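Long-range contact in coclaurine N-methyltransferase (Coptis japonica, PDB 6GKV), which transfers a methyl group from S-adenosyl-L-methionine to the nitrogen of coclaurine and probably of related tetrahydroisoquinolines, in alkaloid biosynthesis: residues G124-D129 against T190-L195. Residues are numbered along the deposited sequence; the frame is centred on the assembly and turned at random.
Sequences GQSVLD and TYDRIL
Val-127, Leu-128 and Asp-129 pair in parallel with Arg-193, Ile-194 and Leu-195, and backbone hydrogen bonds hold the pairing. Arg-193 N donates to Ser-126 O. Leu-128 N donates to Arg-193 O at 2.8 Å. Leu-195 N then reaches Leu-128 O at 2.7 Å, almost straight at 177°.

The chain turns at Asp-192, and polar side chains close this end. Ser-126 OG lies between its own backbone N and carbonyl carbon (chi1 53°), where it accepts Asp-192 N at 2.8 Å. In return, Ser-126 N donates to Asp-192 OD2 at 3.2 Å, from above the carboxylate plane. Side chain and backbone thus grip each other both ways.

Gln-125 lays its amide on the Arg-193 guanidinium, the planes 14° apart. Gln-125 OE1 sits 3.3 Å from Arg-193 CD and accepts a hydrogen bond from Gln-122 N. Arg-193 NE is hydrogen-bonded to Ala-119 O. With an alanine in place of Gln-125, this guanidinium face would probably lose its flat partner and Gln-122 N its acceptor.

The apolar contacts lie on both faces of the sheet. Leu-128 CB sits over the Tyr-191 ring in a CH-pi contact, 3.9 Å from its centroid, while Leu-128 CD2 meets Tyr-191 CD1. On the other face, Val-127 CG1 packs on Leu-195 CD1 at 3.5 Å.

Strands 126-130 and 191-197 are neighbours in the 3-2-1-4-5-7-6 order of a Rossmann-type methyltransferase sheet, between strands 149-154 and 221-230. The Asp-129 side chain lies about 5 Å from the bound S-adenosyl-L-homocysteine. Asp-129 OD2 is hydrogen-bonded to Thr-138 OG1 of helix 136-143, which follows strand 126-130.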
loop_
_atom_site.group_PDB
_atom_site.type_symbol
_atom_site.label_atom_id
_atom_site.label_comp_id
_atom_site.label_asym_id
_atom_site.label_seq_id
_atom_site.Cartn_x
_atom_site.Cartn_y
_atom_site.Cartn_z
ATOM N N GLY A 124 32.657 4.105 -1.839
ATOM C CA GLY A 124 33.353 2.855 -1.551
ATOM C C GLY A 124 32.555 1.562 -1.605
ATOM O O GLY A 124 32.864 0.615 -0.882
ATOM N N GLN A 125 31.545 1.497 -2.471
ATOM C CA GLN A 125 30.571 0.404 -2.393
ATOM C C GLN A 125 30.635 -0.608 -3.530
ATOM O O GLN A 125 31.152 -0.327 -4.604
ATOM C CB GLN A 125 29.151 0.981 -2.298
ATOM C CG GLN A 125 28.636 1.037 -0.860
ATOM C CD GLN A 125 27.857 2.288 -0.558
ATOM O OE1 GLN A 125 27.211 2.854 -1.436
ATOM N NE2 GLN A 125 27.932 2.745 0.692
ATOM N N SER A 126 30.113 -1.800 -3.262
ATOM C CA SER A 126 30.000 -2.860 -4.259
ATOM C C SER A 126 28.588 -2.862 -4.834
ATOM O O SER A 126 27.626 -3.086 -4.099
ATOM C CB SER A 126 30.307 -4.211 -3.626
ATOM O OG SER A 126 29.486 -4.375 -2.475
ATOM N N VAL A 127 28.450 -2.625 -6.134
ATOM C CA VAL A 127 27.117 -2.396 -6.703
ATOM C C VAL A 127 26.720 -3.448 -7.733
ATOM O O VAL A 127 27.462 -3.721 -8.668
ATOM C CB VAL A 127 27.038 -1.015 -7.356
ATOM C CG1 VAL A 127 25.606 -0.718 -7.860
ATOM C CG2 VAL A 127 27.493 0.039 -6.388
ATOM N N LEU A 128 25.537 -4.027 -7.547
ATOM C CA LEU A 128 24.980 -5.021 -8.465
ATOM C C LEU A 128 23.798 -4.460 -9.241
ATOM O O LEU A 128 22.822 -3.975 -8.659
ATOM C CB LEU A 128 24.546 -6.256 -7.696
ATOM C CG LEU A 128 23.896 -7.398 -8.463
ATOM C CD1 LEU A 128 24.842 -7.910 -9.526
ATOM C CD2 LEU A 128 23.522 -8.518 -7.495
ATOM N N ASP A 129 23.889 -4.534 -10.562
ATOM C CA ASP A 129 22.860 -3.996 -11.437
ATOM C C ASP A 129 22.116 -5.140 -12.122
ATOM O O ASP A 129 22.570 -5.662 -13.141
ATOM C CB ASP A 129 23.495 -3.051 -12.457
ATOM C CG ASP A 129 22.476 -2.368 -13.338
ATOM O OD1 ASP A 129 21.285 -2.338 -12.971
ATOM O OD2 ASP A 129 22.876 -1.831 -14.389
ATOM N N THR A 190 28.112 -11.228 -2.717
ATOM C CA THR A 190 27.286 -10.404 -1.837
ATOM C C THR A 190 27.655 -8.913 -1.926
ATOM O O THR A 190 28.838 -8.563 -1.859
ATOM C CB THR A 190 27.412 -10.919 -0.400
ATOM O OG1 THR A 190 26.573 -12.069 -0.246
ATOM C CG2 THR A 190 26.978 -9.897 0.577
ATOM N N TYR A 191 26.641 -8.050 -2.081
ATOM C CA TYR A 191 26.839 -6.656 -2.533
ATOM C C TYR A 191 26.194 -5.584 -1.636
ATOM O O TYR A 191 25.136 -5.816 -1.076
ATOM C CB TYR A 191 26.289 -6.488 -3.958
ATOM C CG TYR A 191 26.923 -7.374 -5.018
ATOM C CD1 TYR A 191 26.476 -8.679 -5.229
ATOM C CD2 TYR A 191 27.959 -6.905 -5.809
ATOM C CE1 TYR A 191 27.047 -9.483 -6.184
ATOM C CE2 TYR A 191 28.531 -7.701 -6.776
ATOM C CZ TYR A 191 28.069 -8.988 -6.964
ATOM O OH TYR A 191 28.644 -9.778 -7.937
ATOM N N ASP A 192 26.813 -4.407 -1.528
ATOM C CA ASP A 192 26.295 -3.344 -0.649
ATOM C C ASP A 192 25.034 -2.716 -1.210
ATOM O O ASP A 192 24.197 -2.189 -0.476
ATOM C CB ASP A 192 27.319 -2.225 -0.443
ATOM C CG ASP A 192 28.594 -2.701 0.212
ATOM O OD1 ASP A 192 28.535 -3.612 1.076
ATOM O OD2 ASP A 192 29.659 -2.154 -0.150
ATOM N N ARG A 193 24.922 -2.723 -2.529
ATOM C CA ARG A 193 23.761 -2.126 -3.145
ATOM C C ARG A 193 23.389 -2.870 -4.403
ATOM O O ARG A 193 24.213 -3.107 -5.287
ATOM C CB ARG A 193 23.999 -0.642 -3.404
ATOM C CG ARG A 193 23.418 0.221 -2.268
ATOM C CD ARG A 193 24.304 1.384 -1.916
ATOM N NE ARG A 193 23.815 2.153 -0.771
ATOM C CZ ARG A 193 24.017 1.831 0.503
ATOM N NH1 ARG A 193 24.686 0.733 0.824
ATOM N NH2 ARG A 193 23.548 2.615 1.453
ATOM N N ILE A 194 22.129 -3.291 -4.420
ATOM C CA ILE A 194 21.556 -3.975 -5.551
ATOM C C ILE A 194 20.521 -3.074 -6.172
ATOM O O ILE A 194 19.585 -2.633 -5.513
ATOM C CB ILE A 194 20.920 -5.296 -5.155
ATOM C CG1 ILE A 194 21.964 -6.171 -4.465
ATOM C CG2 ILE A 194 20.329 -5.992 -6.401
ATOM C CD1 ILE A 194 21.378 -7.409 -3.843
ATOM N N LEU A 195 20.711 -2.802 -7.450
ATOM C CA LEU A 195 19.833 -1.921 -8.183
ATOM C C LEU A 195 19.047 -2.729 -9.192
ATOM O O LEU A 195 19.623 -3.483 -9.962
ATOM C CB LEU A 195 20.644 -0.840 -8.879
ATOM C CG LEU A 195 21.541 -0.058 -7.924
ATOM C CD1 LEU A 195 22.519 0.779 -8.713
ATOM C CD2 LEU A 195 20.681 0.825 -7.059
#